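Local coordinates for putative Lipoprotein (Shewanella oneidensis, PDB 3U24) that is of unknown function but binds zinc and calcium ions and, as a DUF885 member of the Peptidase_MA clan, may be related to metallopeptidases, at residues E90-D93 with Y94-D98; S164-L168 with E169-L173; S183-S186 with D187-K191; R303-I306 with D307-T311. One frame throughout, in Å; residues are numbered along the deposited sequence.

Contact 1: E90-D93 with Y94-D98; sequences ETID and YHLID. With ZN (zinc ion), chain C.
E90 to Y94, T91 to H95, I92 to L96 and D93 to I97 are joined by successive i to i+4 backbone hydrogen bonds along two continuous turns of helix 88-111, each from the later N to the earlier O. T91 O carries a second donor: besides H95 N, it accepts H95 ND1 at 2.8 Å, with an N-H...O angle of 167°. The two donors come from opposite faces of the carbonyl plane, ND1 standing well above it, while T91 O itself lies in the plane of the imidazole. H95 keeps CG beside its own N (chi1 -72°), which lays the ring back along the preceding turn, where T91 OG1 runs alongside and meets CE1 at 3.4 Å. With ND1 tied to the backbone as a donor, the ring's rotation is fixed and NE2 is turned to the zinc ion, 2.0 Å away; a water also binds the metal, at 2.5 Å. Y94 CD1 lies over one face of the ring, and Y565 also meets it. On the buried flank I92 CG2 touches L96 CD1 at 3.9 Å. A backbone carbonyl orienting the histidine from ND1 while NE2 holds the metal is a common second-shell arrangement of zinc sites.

Contact 2: S164-L168 with E169-L173; sequences SQPTL and EHTEL. With ACY (acetic acid), chain Q.
T167 is the N-cap of helix 168-179, and its side chain and carbonyl meet the first turn of that helix at H170 and T171. T167 OG1 sits 2.7 Å from H170 ND1, in a hydrogen bond that either atom could donate, and lies close to the imidazole plane at the ring's edge. The hydroxyl gets there because it stands between the backbone N and the carbonyl carbon (chi1 74°), turned over the start of the helix. On its far side the ring offers NE2 to the carbonyl of L516 and, weakly, to O of an acetic acid molecule, probably from the crystallisation liquor, at 3.2 Å, so both ring nitrogens have partners; W116 meets the ring edge-to-face. The capping residue also gives its carbonyl: T167 O accepts T171 OG1 at 2.7 Å and, less closely, T171 N at 3.3 Å, from opposite faces of the carbonyl plane. The T171 hydroxyl thus doubles the i to i+4 bond, and P166 CB rests 3.4 Å from the same OG1. One residue on, L168 O accepts E172 N, and the extended E172 chain lays its CD against L168 CG at 3.8 Å. An alanine in place of E172 would keep the backbone bond but would probably lose the packing on L168 CG and the touch with K232 on helix 200-234. P118 and L231 close over P166 and T171.

Contact 3: S183-S186 with D187-K191; sequences SVFS and DDLLK
Two hydrogen bonds tie S186 to the first turn of helix 187-195, and both use S186 as acceptor. S186 is the N-cap, and its side chain makes the capping bond: OG receives L189 N at 3.1 Å, with an N-H...O angle of 153°. The hydroxyl can reach forward because it lies between the backbone N and the carbonyl carbon (chi1 69°), which places it in front of the amides at the helix start, where the first amides lack the i-4 carbonyl partner of a regular helix. The main-chain bond is the opening i to i+4 link of the helix, L190 N to S186 O at 3.1 Å, with the donor in the carbonyl plane. D188 CB comes up beside the capping hydroxyl, 3.5 Å from S186 OG. The acidic side chains of D187 and D188 stand at the exposed amino end, where a helix dipole would be expected to suit negative charge.

Van der Waals contacts join loop and helix. L189 has CG anti to its N (chi1 175°), which carries CD2 back across the cap; this methyl lies 3.5 Å from V184 O and makes a looser apolar contact with F185 CD1 at 4.4 Å, approaching the ring obliquely. F185 is the centre of an inverse gamma turn, a tight bend just ahead of the capping serine.

The loop thus links helix 168-179 to helix 187-195. V184 and L189 pack on helix 124-131, with I131 touching both; F185 meets F127 edge-to-face and, like L190, leans on F210 of helix 200-234.

Contact 4: R303-I306 with D307-T311; sequences RQLI and DKLST
R303 and D307, an i to i+4 salt bridge along helix 298-309, cross with their guanidinium and carboxylate planes almost perpendicular, 84° apart. The carboxylate comes to the edge of the guanidinium, near its plane, on the NE side; the bond from NE to D307 OD1 is long and weak at 3.5 Å. The arginine chain leaves anti to its N and then bends at chi2 (60°), bringing the head alongside the following turn. A water bridges the pair, donating to D307 OD2 and accepting weakly from R303 NH2, while NH1 turns to Q502 O in another weak bond. An alanine in place of D307 would probably leave R303 without its charged mate and the guanidinium freer to turn. Round the helix, L305 and L309 are set at a slant to each other, L305 CD1 reaching L309 CG at 4.0 Å; L463 of helix 459-485 touches both. Further along, S310 keeps its hydroxyl beside its own N (chi1 -62°) and returns it to the preceding turn. I306 O therefore holds two donors, S310 N at 2.9 Å nearly in line with the C=O and S310 OG at 2.7 Å from above the carbonyl plane.

The four contacts follow one another along the chain without touching, each local, along a helix or at the loop leading into one. Contacts 2 and 3 lie nearest in space, about 28 Å between centres and about 13 Å between nearest atoms, on the successive helices 168-179 and 187-195; each has a hydroxyl residue at its N-cap position, and helix 200-234 touches both. Contacts 1 and 4 are about 47 Å apart between centres, on opposite sides of the chain's centre. Contact 1 alone supplies a zinc ligand, H95. The S310 side chain of contact 4 is about 8 Å from a zinc ion and that of R303 about 7 Å from a calcium ion; the E169 side chain of contact 2 is about 9 Å from a calcium ion.

Contact 1: E90-D93 with Y94-D98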
loop_
_atom_site.group_PDB
_atom_site.type_symbol
_atom_site.label_atom_id
_atom_site.label_comp_id
_atom_site.label_asym_id
_atom_site.label_seq_id
_atom_site.Cartn_x
_atom_site.Cartn_y
_atom_site.Cartn_z
ATOM N N GLU A 90 -12.349 19.126 9.157
ATOM C CA GLU A 90 -12.032 20.068 8.111
ATOM C C GLU A 90 -10.533 20.380 8.106
ATOM O O GLU A 90 -9.931 20.533 7.031
ATOM C CB GLU A 90 -12.848 21.335 8.268
ATOM C CG GLU A 90 -14.320 21.162 7.930
ATOM C CD GLU A 90 -15.143 22.364 8.312
ATOM O OE1 GLU A 90 -14.613 23.186 9.115
ATOM O OE2 GLU A 90 -16.316 22.499 7.826
ATOM N N THR A 91 -9.913 20.432 9.286
ATOM C CA THR A 91 -8.494 20.766 9.321
ATOM C C THR A 91 -7.671 19.596 8.776
ATOM O O THR A 91 -6.693 19.781 8.071
ATOM C CB THR A 91 -8.021 21.277 10.714
ATOM O OG1 THR A 91 -6.709 21.841 10.559
ATOM C CG2 THR A 91 -7.938 20.193 11.728
ATOM N N ILE A 92 -8.119 18.386 9.042
ATOM C CA ILE A 92 -7.504 17.191 8.406
ATOM C C ILE A 92 -7.624 17.251 6.884
ATOM O O ILE A 92 -6.613 17.146 6.180
ATOM C CB ILE A 92 -8.063 15.882 8.973
ATOM C CG1 ILE A 92 -7.597 15.742 10.444
ATOM C CG2 ILE A 92 -7.598 14.698 8.114
ATOM C CD1 ILE A 92 -8.446 14.791 11.267
ATOM N N ASP A 93 -8.829 17.501 6.382
ATOM C CA ASP A 93 -9.017 17.677 4.945
ATOM C C ASP A 93 -8.156 18.818 4.361
ATOM O O ASP A 93 -7.574 18.670 3.269
ATOM C CB ASP A 93 -10.495 17.880 4.600
ATOM C CG ASP A 93 -11.347 16.627 4.898
ATOM O OD1 ASP A 93 -10.755 15.590 5.260
ATOM O OD2 ASP A 93 -12.589 16.681 4.785
ATOM N N TYR A 94 -8.069 19.931 5.087
ATOM C CA TYR A 94 -7.289 21.067 4.645
ATOM C C TYR A 94 -5.850 20.602 4.412
ATOM O O TYR A 94 -5.292 20.830 3.343
ATOM C CB TYR A 94 -7.321 22.210 5.687
ATOM C CG TYR A 94 -6.531 23.437 5.308
ATOM C CD1 TYR A 94 -5.153 23.436 5.327
ATOM C CD2 TYR A 94 -7.172 24.619 4.947
ATOM C CE1 TYR A 94 -4.433 24.562 4.971
ATOM C CE2 TYR A 94 -6.453 25.751 4.627
ATOM C CZ TYR A 94 -5.080 25.705 4.626
ATOM O OH TYR A 94 -4.348 26.824 4.292
ATOM N N HIS A 95 -5.271 19.936 5.413
ATOM C CA HIS A 95 -3.892 19.522 5.322
ATOM C C HIS A 95 -3.632 18.441 4.279
ATOM O O HIS A 95 -2.616 18.478 3.564
ATOM C CB HIS A 95 -3.356 19.151 6.701
ATOM C CG HIS A 95 -3.140 20.332 7.565
ATOM N ND1 HIS A 95 -4.158 20.927 8.277
ATOM C CD2 HIS A 95 -2.015 21.098 7.774
ATOM C CE1 HIS A 95 -3.668 21.984 8.939
ATOM N NE2 HIS A 95 -2.351 22.077 8.652
ATOM N N LEU A 96 -4.531 17.481 4.169
ATOM C CA LEU A 96 -4.422 16.471 3.152
ATOM C C LEU A 96 -4.475 17.106 1.760
ATOM O O LEU A 96 -3.677 16.747 0.912
ATOM C CB LEU A 96 -5.521 15.444 3.314
ATOM C CG LEU A 96 -5.429 14.501 4.521
ATOM C CD1 LEU A 96 -6.682 13.589 4.468
ATOM C CD2 LEU A 96 -4.114 13.692 4.582
ATOM N N ILE A 97 -5.372 18.064 1.533
ATOM C CA ILE A 97 -5.411 18.762 0.276
ATOM C C ILE A 97 -4.125 19.565 0.009
ATOM O O ILE A 97 -3.530 19.473 -1.083
ATOM C CB ILE A 97 -6.670 19.666 0.164
ATOM C CG1 ILE A 97 -7.936 18.797 0.020
ATOM C CG2 ILE A 97 -6.553 20.610 -1.007
ATOM C CD1 ILE A 97 -9.242 19.567 0.240
ATOM N N ASP A 98 -3.675 20.344 0.991
ATOM C CA ASP A 98 -2.467 21.144 0.827
ATOM C C ASP A 98 -1.246 20.277 0.431
ATOM O O ASP A 98 -0.529 20.573 -0.532
ATOM C CB ASP A 98 -2.173 21.860 2.119
ATOM C CG ASP A 98 -1.256 23.042 1.947
ATOM O OD1 ASP A 98 -1.240 23.681 0.885
ATOM O OD2 ASP A 98 -0.564 23.366 2.906
HETATM ZN ZN ZN C . -1.181 23.556 9.273
HETATM O O HOH W 1 -2.149 24.720 11.307
#

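Contact 2: S164-L168 with E169-L173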
loop_
_atom_site.group_PDB
_atom_site.type_symbol
_atom_site.label_atom_id
_atom_site.label_comp_id
_atom_site.label_asym_id
_atom_site.label_seq_id
_atom_site.Cartn_x
_atom_site.Cartn_y
_atom_site.Cartn_z
ATOM N N SER A 164 13.266 10.707 -20.917
ATOM C CA SER A 164 14.615 11.210 -21.075
ATOM C C SER A 164 15.501 10.660 -19.963
ATOM O O SER A 164 15.154 10.798 -18.799
ATOM C CB SER A 164 14.575 12.744 -20.992
ATOM O OG SER A 164 15.887 13.254 -20.917
ATOM N N GLN A 165 16.628 10.057 -20.336
ATOM C CA GLN A 165 17.537 9.387 -19.407
ATOM C C GLN A 165 16.801 8.441 -18.486
ATOM O O GLN A 165 16.844 8.597 -17.283
ATOM C CB GLN A 165 18.342 10.386 -18.568
ATOM C CG GLN A 165 19.195 11.317 -19.407
ATOM C CD GLN A 165 20.198 10.564 -20.231
ATOM O OE1 GLN A 165 21.008 9.751 -19.704
ATOM N NE2 GLN A 165 20.140 10.780 -21.548
ATOM N N PRO A 166 16.146 7.440 -19.052
ATOM C CA PRO A 166 15.384 6.553 -18.177
ATOM C C PRO A 166 16.274 5.602 -17.439
ATOM O O PRO A 166 17.395 5.382 -17.852
ATOM C CB PRO A 166 14.491 5.766 -19.147
ATOM C CG PRO A 166 15.231 5.795 -20.457
ATOM C CD PRO A 166 15.981 7.112 -20.473
ATOM N N THR A 167 15.768 5.043 -16.348
ATOM C CA THR A 167 16.450 3.944 -15.678
ATOM C C THR A 167 16.217 2.655 -16.447
ATOM O O THR A 167 15.206 2.460 -17.153
ATOM C CB THR A 167 15.952 3.699 -14.237
ATOM O OG1 THR A 167 14.667 3.074 -14.303
ATOM C CG2 THR A 167 15.871 4.994 -13.428
ATOM N N LEU A 168 17.153 1.741 -16.307
ATOM C CA LEU A 168 17.025 0.476 -16.993
ATOM C C LEU A 168 15.830 -0.281 -16.423
ATOM O O LEU A 168 15.058 -0.905 -17.157
ATOM C CB LEU A 168 18.296 -0.381 -16.811
ATOM C CG LEU A 168 18.147 -1.814 -17.342
ATOM C CD1 LEU A 168 17.838 -1.771 -18.846
ATOM C CD2 LEU A 168 19.397 -2.675 -16.990
ATOM N N GLU A 169 15.721 -0.276 -15.107
ATOM C CA GLU A 169 14.715 -1.104 -14.436
ATOM C C GLU A 169 13.272 -0.680 -14.806
ATOM O O GLU A 169 12.404 -1.525 -15.054
ATOM C CB GLU A 169 14.894 -1.047 -12.907
ATOM C CG GLU A 169 16.176 -1.752 -12.422
ATOM C CD GLU A 169 17.484 -0.942 -12.663
ATOM O OE1 GLU A 169 17.438 0.237 -13.138
ATOM O OE2 GLU A 169 18.571 -1.495 -12.370
ATOM N N HIS A 170 13.005 0.618 -14.859
ATOM C CA HIS A 170 11.630 1.028 -15.138
ATOM C C HIS A 170 11.323 0.828 -16.593
ATOM O O HIS A 170 10.154 0.614 -16.961
ATOM C CB HIS A 170 11.368 2.473 -14.664
ATOM C CG HIS A 170 11.445 2.638 -13.154
ATOM N ND1 HIS A 170 12.600 2.849 -12.508
ATOM C CD2 HIS A 170 10.452 2.539 -12.157
ATOM C CE1 HIS A 170 12.379 2.937 -11.174
ATOM N NE2 HIS A 170 11.069 2.736 -10.952
ATOM N N THR A 171 12.350 0.884 -17.441
ATOM C CA THR A 171 12.131 0.656 -18.863
ATOM C C THR A 171 11.779 -0.821 -19.104
ATOM O O THR A 171 10.914 -1.128 -19.941
ATOM C CB THR A 171 13.321 1.098 -19.732
ATOM O OG1 THR A 171 13.744 2.433 -19.374
ATOM C CG2 THR A 171 12.960 1.061 -21.214
ATOM N N GLU A 172 12.385 -1.710 -18.312
ATOM C CA GLU A 172 12.156 -3.130 -18.448
ATOM C C GLU A 172 10.757 -3.401 -17.964
ATOM O O GLU A 172 10.030 -4.191 -18.530
ATOM C CB GLU A 172 13.149 -3.950 -17.585
ATOM C CG GLU A 172 14.571 -4.050 -18.139
ATOM C CD GLU A 172 15.621 -4.679 -17.178
ATOM O OE1 GLU A 172 15.584 -4.523 -15.906
ATOM O OE2 GLU A 172 16.561 -5.299 -17.731
ATOM N N LEU A 173 10.394 -2.753 -16.887
ATOM C CA LEU A 173 9.039 -2.911 -16.381
ATOM C C LEU A 173 7.999 -2.424 -17.444
ATOM O O LEU A 173 7.007 -3.103 -17.714
ATOM C CB LEU A 173 8.882 -2.219 -15.045
ATOM C CG LEU A 173 7.525 -2.387 -14.353
ATOM C CD1 LEU A 173 7.164 -3.863 -14.027
ATOM C CD2 LEU A 173 7.452 -1.475 -13.119
HETATM C C ACY Q . 8.436 5.684 -9.115
HETATM O O ACY Q . 8.964 4.558 -9.320
HETATM O OXT ACY Q . 8.254 6.170 -7.957
HETATM C CH3 ACY Q . 7.948 6.464 -10.290
#

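Contact 3: S183-S186 with D187-K191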
loop_
_atom_site.group_PDB
_atom_site.type_symbol
_atom_site.label_atom_id
_atom_site.label_comp_id
_atom_site.label_asym_id
_atom_site.label_seq_id
_atom_site.Cartn_x
_atom_site.Cartn_y
_atom_site.Cartn_z
ATOM N N SER A 183 -3.756 -8.483 -22.947
ATOM C CA SER A 183 -4.763 -9.252 -22.249
ATOM C C SER A 183 -6.066 -8.408 -22.063
ATOM O O SER A 183 -7.089 -8.927 -21.654
ATOM C CB SER A 183 -4.208 -9.743 -20.934
ATOM O OG SER A 183 -4.147 -8.658 -20.070
ATOM N N VAL A 184 -6.000 -7.116 -22.376
ATOM C CA VAL A 184 -7.156 -6.224 -22.375
ATOM C C VAL A 184 -7.585 -6.017 -23.829
ATOM O O VAL A 184 -8.751 -6.230 -24.171
ATOM C CB VAL A 184 -6.794 -4.873 -21.704
ATOM C CG1 VAL A 184 -7.948 -3.874 -21.795
ATOM C CG2 VAL A 184 -6.356 -5.086 -20.248
ATOM N N PHE A 185 -6.642 -5.636 -24.699
ATOM C CA PHE A 185 -6.908 -5.491 -26.127
ATOM C C PHE A 185 -6.827 -6.860 -26.815
ATOM O O PHE A 185 -5.906 -7.128 -27.587
ATOM C CB PHE A 185 -6.000 -4.432 -26.785
ATOM C CG PHE A 185 -6.244 -3.044 -26.261
ATOM C CD1 PHE A 185 -7.297 -2.289 -26.741
ATOM C CD2 PHE A 185 -5.497 -2.525 -25.217
ATOM C CE1 PHE A 185 -7.564 -1.012 -26.222
ATOM C CE2 PHE A 185 -5.769 -1.270 -24.683
ATOM C CZ PHE A 185 -6.805 -0.512 -25.177
ATOM N N SER A 186 -7.843 -7.691 -26.525
ATOM C CA SER A 186 -7.864 -9.119 -26.846
ATOM C C SER A 186 -8.963 -9.532 -27.831
ATOM O O SER A 186 -9.954 -8.799 -28.082
ATOM C CB SER A 186 -8.117 -9.883 -25.553
ATOM O OG SER A 186 -9.464 -9.651 -25.111
ATOM N N ASP A 187 -8.816 -10.755 -28.335
ATOM C CA ASP A 187 -9.863 -11.425 -29.142
ATOM C C ASP A 187 -11.191 -11.443 -28.383
ATOM O O ASP A 187 -12.245 -11.252 -28.991
ATOM C CB ASP A 187 -9.473 -12.879 -29.495
ATOM C CG ASP A 187 -8.650 -13.005 -30.799
ATOM O OD1 ASP A 187 -8.568 -12.041 -31.611
ATOM O OD2 ASP A 187 -8.094 -14.114 -31.032
ATOM N N ASP A 188 -11.134 -11.692 -27.076
ATOM C CA ASP A 188 -12.316 -11.650 -26.230
ATOM C C ASP A 188 -13.032 -10.265 -26.194
ATOM O O ASP A 188 -14.258 -10.197 -26.225
ATOM C CB ASP A 188 -11.971 -12.114 -24.818
ATOM C CG ASP A 188 -11.675 -13.639 -24.729
ATOM O OD1 ASP A 188 -11.963 -14.440 -25.682
ATOM O OD2 ASP A 188 -11.124 -14.044 -23.665
ATOM N N LEU A 189 -12.278 -9.168 -26.189
ATOM C CA LEU A 189 -12.906 -7.850 -26.259
ATOM C C LEU A 189 -13.580 -7.675 -27.631
ATOM O O LEU A 189 -14.707 -7.191 -27.727
ATOM C CB LEU A 189 -11.886 -6.750 -25.988
ATOM C CG LEU A 189 -12.332 -5.298 -26.131
ATOM C CD1 LEU A 189 -13.421 -4.974 -25.095
ATOM C CD2 LEU A 189 -11.106 -4.380 -26.024
ATOM N N LEU A 190 -12.928 -8.125 -28.688
ATOM C CA LEU A 190 -13.549 -8.042 -30.009
ATOM C C LEU A 190 -14.878 -8.823 -30.103
ATOM O O LEU A 190 -15.843 -8.341 -30.718
ATOM C CB LEU A 190 -12.603 -8.478 -31.108
ATOM C CG LEU A 190 -11.362 -7.607 -31.290
ATOM C CD1 LEU A 190 -10.453 -8.253 -32.355
ATOM C CD2 LEU A 190 -11.766 -6.190 -31.686
ATOM N N LYS A 191 -14.928 -9.988 -29.475
ATOM C CA LYS A 191 -16.125 -10.798 -29.455
ATOM C C LYS A 191 -17.235 -10.081 -28.685
ATOM O O LYS A 191 -18.370 -10.011 -29.167
ATOM C CB LYS A 191 -15.833 -12.203 -28.880
ATOM C CG LYS A 191 -17.040 -13.141 -28.682
ATOM C CD LYS A 191 -16.678 -14.492 -28.008
ATOM C CE LYS A 191 -15.584 -15.296 -28.761
ATOM N NZ LYS A 191 -15.142 -16.599 -28.137
#

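Contact 4: R303-I306 with D307-T311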
loop_
_atom_site.group_PDB
_atom_site.type_symbol
_atom_site.label_atom_id
_atom_site.label_comp_id
_atom_site.label_asym_id
_atom_site.label_seq_id
_atom_site.Cartn_x
_atom_site.Cartn_y
_atom_site.Cartn_z
ATOM N N ARG A 303 17.672 -18.815 13.921
ATOM C CA ARG A 303 17.157 -19.289 12.631
ATOM C C ARG A 303 16.729 -20.757 12.704
ATOM O O ARG A 303 15.703 -21.131 12.154
ATOM C CB ARG A 303 18.202 -19.065 11.510
ATOM C CG ARG A 303 17.798 -19.546 10.103
ATOM C CD ARG A 303 16.517 -18.838 9.601
ATOM N NE ARG A 303 16.057 -19.276 8.263
ATOM C CZ ARG A 303 16.290 -18.655 7.093
ATOM N NH1 ARG A 303 17.000 -17.524 7.010
ATOM N NH2 ARG A 303 15.796 -19.186 5.974
ATOM N N GLN A 304 17.467 -21.564 13.449
ATOM C CA GLN A 304 17.163 -22.977 13.526
ATOM C C GLN A 304 15.972 -23.253 14.418
ATOM O O GLN A 304 15.130 -24.088 14.093
ATOM C CB GLN A 304 18.411 -23.796 13.953
ATOM C CG GLN A 304 19.396 -23.997 12.797
ATOM C CD GLN A 304 20.709 -24.678 13.191
ATOM O OE1 GLN A 304 20.851 -25.215 14.296
ATOM N NE2 GLN A 304 21.682 -24.652 12.276
ATOM N N LEU A 305 15.908 -22.575 15.556
ATOM C CA LEU A 305 14.742 -22.689 16.417
ATOM C C LEU A 305 13.524 -22.212 15.663
ATOM O O LEU A 305 12.521 -22.865 15.648
ATOM C CB LEU A 305 14.916 -21.879 17.709
ATOM C CG LEU A 305 13.770 -21.905 18.736
ATOM C CD1 LEU A 305 13.336 -23.334 19.059
ATOM C CD2 LEU A 305 14.197 -21.175 19.986
ATOM N N ILE A 306 13.613 -21.097 14.981
ATOM C CA ILE A 306 12.439 -20.604 14.242
ATOM C C ILE A 306 12.003 -21.620 13.194
ATOM O O ILE A 306 10.810 -21.902 13.070
ATOM C CB ILE A 306 12.720 -19.232 13.579
ATOM C CG1 ILE A 306 12.738 -18.123 14.653
ATOM C CG2 ILE A 306 11.678 -18.872 12.489
ATOM C CD1 ILE A 306 13.160 -16.769 14.097
ATOM N N ASP A 307 12.954 -22.190 12.444
ATOM C CA ASP A 307 12.592 -23.166 11.372
ATOM C C ASP A 307 11.848 -24.389 11.941
ATOM O O ASP A 307 10.931 -24.922 11.324
ATOM C CB ASP A 307 13.826 -23.651 10.573
ATOM C CG ASP A 307 14.406 -22.576 9.621
ATOM O OD1 ASP A 307 13.669 -21.586 9.275
ATOM O OD2 ASP A 307 15.618 -22.743 9.249
ATOM N N LYS A 308 12.269 -24.797 13.121
ATOM C CA LYS A 308 11.657 -25.896 13.836
ATOM C C LYS A 308 10.249 -25.575 14.366
ATOM O O LYS A 308 9.329 -26.394 14.254
ATOM C CB LYS A 308 12.559 -26.259 15.019
ATOM C CG LYS A 308 12.016 -27.316 15.991
ATOM C CD LYS A 308 11.748 -28.672 15.367
ATOM C CE LYS A 308 11.681 -29.739 16.461
ATOM N NZ LYS A 308 10.981 -30.960 16.005
ATOM N N LEU A 309 10.103 -24.420 14.996
ATOM C CA LEU A 309 8.786 -23.999 15.464
ATOM C C LEU A 309 7.817 -23.825 14.288
ATOM O O LEU A 309 6.632 -24.124 14.419
ATOM C CB LEU A 309 8.865 -22.705 16.267
ATOM C CG LEU A 309 9.623 -22.796 17.595
ATOM C CD1 LEU A 309 9.756 -21.405 18.224
ATOM C CD2 LEU A 309 8.936 -23.787 18.536
ATOM N N SER A 310 8.329 -23.421 13.123
ATOM C CA SER A 310 7.476 -23.159 11.980
ATOM C C SER A 310 6.796 -24.413 11.462
ATOM O O SER A 310 5.855 -24.317 10.682
ATOM C CB SER A 310 8.301 -22.555 10.844
ATOM O OG SER A 310 8.856 -21.315 11.279
ATOM N N THR A 311 7.286 -25.589 11.848
ATOM C CA THR A 311 6.586 -26.791 11.480
ATOM C C THR A 311 5.303 -27.018 12.261
ATOM O O THR A 311 4.572 -27.902 11.926
ATOM C CB THR A 311 7.474 -28.053 11.593
ATOM O OG1 THR A 311 7.734 -28.322 12.979
ATOM C CG2 THR A 311 8.801 -27.850 10.792
HETATM O O HOH W 2 15.953 -21.779 6.987
#